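Local coordinates for endonuclease 8-like L720 (Acanthamoeba polyphaga mimivirus, PDB 4MB7), which is a viral member of the Fpg/Nei (endonuclease VIII-like) family, with two antiparallel beta sheets, a helical H2TH domain and a bound zinc ion, at residues Asn149-Gln152 against Ser153-Asn157; Ser163-Ile167 against Thr168-Leu172. All coordinates share one frame; numbering follows the deposited sequence.

Overall arrangement
Both contacts are local, each within one continuous run, and both belong to the H2TH domain. From the N terminus the chain runs through helix 5-13 and the two antiparallel sheets, then helix 126-136, and reaches contact 1, where residues 149-157 wind the first turns of helix 148-161. Contact 2 follows at 163-172, in the loop after that helix and the short helix 167-171. Neither closes a loop, since in each the two segments are consecutive. They stand in series, neither nesting nor crossing, with centres about 16 Å apart. They touch where Leu155 CD1 meets Phe170 CE2 at 3.7 Å, which joins the long helix to the short one. Helix 205-230 packs against both.

Contact 1 of 2, residues Asn149-Gln152 against Ser153-Asn157; sequences NLFQ and SHLKN
Asn149-Gln152 runs straight into Ser153-Asn157 as continuous alpha helix, the amides of Ser153, His154, Leu155 and Lys156 each donating to the carbonyl four residues back; the shortest of these bonds is Leu155 N to Phe151 O, 2.8 Å. Asn149 O is gripped twice: Ser153 N reaches it from one face of the carbonyl plane, and Ser153 OG donates from the other at 3.0 Å. The hydroxyl lies beside its own backbone N (chi1 -55°), which turns it back along the helix to that carbonyl. Phe151 and Leu155, one turn apart, lie side by side and point the same way, Leu155 CD2 approaching Phe151 CE2 obliquely at 4.1 Å. This is the buried side of helix 148-161, in the H2TH domain, and Cys212 of helix 205-230 touches both side chains. Phe151 also meets the ring of Phe146. Gln152 bends at chi2 (-65°), and its amide NE2 comes to the edge of the Phe151 ring, in the ring plane. Lys156 sends its aliphatic chain past Gln152 O, CG coming within 3.1 Å, while Lys156 N bonds the same oxygen. On another side of the helix, a water lies 3.0 Å from His154 ND1 and donates a weak bond to Phe151 O, and the His154 ring stacks with those of Tyr139 and Tyr176.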
loop_
_atom_site.group_PDB
_atom_site.type_symbol
_atom_site.label_atom_id
_atom_site.label_comp_id
_atom_site.label_asym_id
_atom_site.label_seq_id
_atom_site.Cartn_x
_atom_site.Cartn_y
_atom_site.Cartn_z
ATOM N N ASN A 149 -13.800 5.333 -13.915
ATOM C CA ASN A 149 -14.185 6.673 -14.351
ATOM C C ASN A 149 -13.768 7.772 -13.378
ATOM O O ASN A 149 -13.289 8.827 -13.794
ATOM C CB ASN A 149 -15.689 6.746 -14.627
ATOM C CG ASN A 149 -16.077 6.053 -15.921
ATOM O OD1 ASN A 149 -15.249 5.867 -16.812
ATOM N ND2 ASN A 149 -17.345 5.675 -16.033
ATOM N N LEU A 150 -13.946 7.522 -12.086
ATOM C CA LEU A 150 -13.564 8.493 -11.070
ATOM C C LEU A 150 -12.045 8.618 -10.969
ATOM O O LEU A 150 -11.519 9.706 -10.735
ATOM C CB LEU A 150 -14.168 8.125 -9.712
ATOM C CG LEU A 150 -13.985 9.157 -8.598
ATOM C CD1 LEU A 150 -14.384 10.543 -9.079
ATOM C CD2 LEU A 150 -14.791 8.765 -7.371
ATOM N N PHE A 151 -11.346 7.501 -11.153
ATOM C CA PHE A 151 -9.886 7.498 -11.128
ATOM C C PHE A 151 -9.315 8.328 -12.269
ATOM O O PHE A 151 -8.358 9.078 -12.083
ATOM C CB PHE A 151 -9.340 6.068 -11.203
ATOM C CG PHE A 151 -7.851 5.996 -11.407
ATOM C CD1 PHE A 151 -6.982 6.146 -10.337
ATOM C CD2 PHE A 151 -7.318 5.776 -12.670
ATOM C CE1 PHE A 151 -5.613 6.082 -10.523
ATOM C CE2 PHE A 151 -5.951 5.713 -12.861
ATOM C CZ PHE A 151 -5.097 5.865 -11.785
ATOM N N GLN A 152 -9.904 8.184 -13.452
ATOM C CA GLN A 152 -9.431 8.902 -14.631
ATOM C C GLN A 152 -9.619 10.407 -14.487
ATOM O O GLN A 152 -8.728 11.183 -14.826
ATOM C CB GLN A 152 -10.131 8.394 -15.896
ATOM C CG GLN A 152 -9.715 6.991 -16.309
ATOM C CD GLN A 152 -8.255 6.907 -16.716
ATOM O OE1 GLN A 152 -7.641 7.909 -17.085
ATOM N NE2 GLN A 152 -7.690 5.707 -16.648
ATOM N N SER A 153 -10.780 10.812 -13.979
ATOM C CA SER A 153 -11.064 12.224 -13.749
ATOM C C SER A 153 -10.101 12.797 -12.714
ATOM O O SER A 153 -9.574 13.896 -12.879
ATOM C CB SER A 153 -12.505 12.407 -13.271
ATOM O OG SER A 153 -13.423 11.822 -14.177
ATOM N N HIS A 154 -9.879 12.035 -11.649
ATOM C CA HIS A 154 -8.987 12.440 -10.573
ATOM C C HIS A 154 -7.558 12.572 -11.083
ATOM O O HIS A 154 -6.852 13.524 -10.751
ATOM C CB HIS A 154 -9.053 11.420 -9.432
ATOM C CG HIS A 154 -8.279 11.818 -8.216
ATOM N ND1 HIS A 154 -7.281 11.033 -7.679
ATOM C CD2 HIS A 154 -8.360 12.916 -7.427
ATOM C CE1 HIS A 154 -6.780 11.630 -6.612
ATOM N NE2 HIS A 154 -7.415 12.775 -6.439
ATOM N N LEU A 155 -7.142 11.611 -11.901
ATOM C CA LEU A 155 -5.797 11.600 -12.464
ATOM C C LEU A 155 -5.531 12.812 -13.355
ATOM O O LEU A 155 -4.427 13.359 -13.356
ATOM C CB LEU A 155 -5.559 10.310 -13.250
ATOM C CG LEU A 155 -4.190 10.184 -13.920
ATOM C CD1 LEU A 155 -3.081 10.238 -12.884
ATOM C CD2 LEU A 155 -4.103 8.906 -14.736
ATOM N N LYS A 156 -6.544 13.230 -14.108
ATOM C CA LYS A 156 -6.405 14.377 -15.003
ATOM C C LYS A 156 -6.118 15.666 -14.237
ATOM O O LYS A 156 -5.382 16.527 -14.717
ATOM C CB LYS A 156 -7.647 14.538 -15.882
ATOM C CG LYS A 156 -7.849 13.399 -16.870
ATOM C CD LYS A 156 -9.063 13.630 -17.754
ATOM C CE LYS A 156 -9.412 12.376 -18.544
ATOM N NZ LYS A 156 -8.255 11.868 -19.332
ATOM N N ASN A 157 -6.693 15.793 -13.046
ATOM C CA ASN A 157 -6.405 16.939 -12.191
ATOM C C ASN A 157 -4.962 16.926 -11.698
ATOM O O ASN A 157 -4.297 17.961 -11.675
ATOM C CB ASN A 157 -7.370 16.996 -11.005
ATOM C CG ASN A 157 -8.763 17.440 -11.409
ATOM O OD1 ASN A 157 -8.936 18.162 -12.391
ATOM N ND2 ASN A 157 -9.765 17.014 -10.648
HETATM O O HOH W 1 -6.103 9.146 -9.647
#

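Contact 2 of 2, residues Ser163-Ile167 against Thr168-Leu172; sequences SSEII and TDFLL
Ile166 at the N-cap position and Ile167 lead directly into Thr168-Leu172, and two backbone bonds set the first turn of the helix: Phe170 N donates to Ile166 O (3.3 Å) in the carbonyl plane, and Leu171 N to Ile167 O (2.9 Å) nearly along the C=O axis. Ile166 N donates a hydrogen bond to a water at 3.1 Å, and this water donates in turn to Asp169 OD2 at 2.6 Å, linking the N-cap residue to the carboxylate. The same oxygen also accepts from Leu260 N, while Thr168 OG1 is hydrogen-bonded to Gln185. Backbone bonds join Glu165 to Val200 and Ile167 to Lys198, and Asp169 O accepts from Arg261 NE. With CG between the backbone N and the carbonyl carbon (chi1 64°) and the chain extended beyond it, the Glu165 carboxylate reaches Asp169 and Phe170. It is tilted 59° to the Phe170 ring, OE2 lying near the ring plane at the edge and 3.4 Å from Phe170 CA. Glu165 OE1 lies 4.3 Å from Asp169 OD2. On the apolar side, Ile167 CG1 packs 4.0 Å from Leu171 CG, and Ile167 CD1 lies at the edge of the Phe170 ring. Helix 167-171 is probably the first helix of the family's helix-two-turn-helix motif, packed by Ile167, Thr168 and Leu171 against Leu189 of the second, helix 182-191.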
loop_
_atom_site.group_PDB
_atom_site.type_symbol
_atom_site.label_atom_id
_atom_site.label_comp_id
_atom_site.label_asym_id
_atom_site.label_seq_id
_atom_site.Cartn_x
_atom_site.Cartn_y
_atom_site.Cartn_z
ATOM N N SER A 163 2.503 18.938 -13.128
ATOM C CA SER A 163 3.024 18.931 -14.491
ATOM C C SER A 163 4.544 19.082 -14.559
ATOM O O SER A 163 5.176 18.627 -15.512
ATOM C CB SER A 163 2.359 20.034 -15.319
ATOM O OG SER A 163 2.585 21.309 -14.742
ATOM N N SER A 164 5.127 19.707 -13.542
ATOM C CA SER A 164 6.545 20.056 -13.574
ATOM C C SER A 164 7.483 18.955 -13.074
ATOM O O SER A 164 8.676 18.976 -13.372
ATOM C CB SER A 164 6.793 21.348 -12.791
ATOM N N GLU A 165 6.957 17.998 -12.316
ATOM C CA GLU A 165 7.808 16.955 -11.745
ATOM C C GLU A 165 8.000 15.773 -12.691
ATOM O O GLU A 165 7.232 15.587 -13.635
ATOM C CB GLU A 165 7.271 16.482 -10.392
ATOM C CG GLU A 165 5.908 15.816 -10.444
ATOM C CD GLU A 165 5.464 15.309 -9.086
ATOM O OE1 GLU A 165 6.179 15.563 -8.094
ATOM O OE2 GLU A 165 4.402 14.655 -9.007
ATOM N N ILE A 166 9.037 14.981 -12.438
ATOM C CA ILE A 166 9.321 13.810 -13.261
ATOM C C ILE A 166 8.282 12.718 -13.024
ATOM O O ILE A 166 7.617 12.696 -11.987
ATOM C CB ILE A 166 10.730 13.248 -12.996
ATOM C CG1 ILE A 166 10.839 12.716 -11.567
ATOM C CG2 ILE A 166 11.786 14.313 -13.255
ATOM C CD1 ILE A 166 12.091 11.907 -11.319
ATOM N N ILE A 167 8.153 11.810 -13.988
ATOM C CA ILE A 167 7.102 10.795 -13.957
ATOM C C ILE A 167 7.214 9.829 -12.771
ATOM O O ILE A 167 6.200 9.434 -12.198
ATOM C CB ILE A 167 7.006 10.019 -15.302
ATOM C CG1 ILE A 167 5.808 9.065 -15.293
ATOM C CG2 ILE A 167 8.297 9.275 -15.603
ATOM C CD1 ILE A 167 4.484 9.756 -15.066
ATOM N N THR A 168 8.439 9.469 -12.396
ATOM C CA THR A 168 8.663 8.583 -11.254
ATOM C C THR A 168 8.087 9.169 -9.963
ATOM O O THR A 168 7.442 8.463 -9.185
ATOM C CB THR A 168 10.160 8.255 -11.061
ATOM O OG1 THR A 168 10.576 7.308 -12.051
ATOM C CG2 THR A 168 10.413 7.661 -9.679
ATOM N N ASP A 169 8.294 10.463 -9.757
ATOM C CA ASP A 169 7.766 11.162 -8.597
ATOM C C ASP A 169 6.251 11.138 -8.592
ATOM O O ASP A 169 5.639 10.941 -7.560
ATOM C CB ASP A 169 8.232 12.617 -8.575
ATOM C CG ASP A 169 9.587 12.794 -7.919
ATOM O OD1 ASP A 169 10.142 11.814 -7.384
ATOM O OD2 ASP A 169 10.102 13.932 -7.940
ATOM N N PHE A 170 5.652 11.338 -9.757
ATOM C CA PHE A 170 4.199 11.374 -9.878
ATOM C C PHE A 170 3.569 9.995 -9.682
ATOM O O PHE A 170 2.499 9.878 -9.085
ATOM C CB PHE A 170 3.785 11.970 -11.226
ATOM C CG PHE A 170 2.305 12.165 -11.374
ATOM C CD1 PHE A 170 1.603 12.952 -10.478
ATOM C CD2 PHE A 170 1.616 11.573 -12.419
ATOM C CE1 PHE A 170 0.241 13.138 -10.612
ATOM C CE2 PHE A 170 0.254 11.755 -12.561
ATOM C CZ PHE A 170 -0.435 12.539 -11.657
ATOM N N LEU A 171 4.236 8.956 -10.177
ATOM C CA LEU A 171 3.729 7.592 -10.045
ATOM C C LEU A 171 3.778 7.109 -8.600
ATOM O O LEU A 171 3.094 6.153 -8.233
ATOM C CB LEU A 171 4.512 6.628 -10.938
ATOM C CG LEU A 171 4.307 6.759 -12.448
ATOM C CD1 LEU A 171 5.093 5.684 -13.176
ATOM C CD2 LEU A 171 2.829 6.684 -12.803
ATOM N N LEU A 172 4.592 7.773 -7.786
ATOM C CA LEU A 172 4.735 7.417 -6.380
ATOM C C LEU A 172 3.881 8.306 -5.477
ATOM O O LEU A 172 3.886 8.149 -4.256
ATOM C CB LEU A 172 6.202 7.491 -5.962
ATOM C CG LEU A 172 7.115 6.421 -6.559
ATOM C CD1 LEU A 172 8.576 6.773 -6.336
ATOM C CD2 LEU A 172 6.791 5.063 -5.956
HETATM O O HOH W 2 10.568 15.645 -9.876
#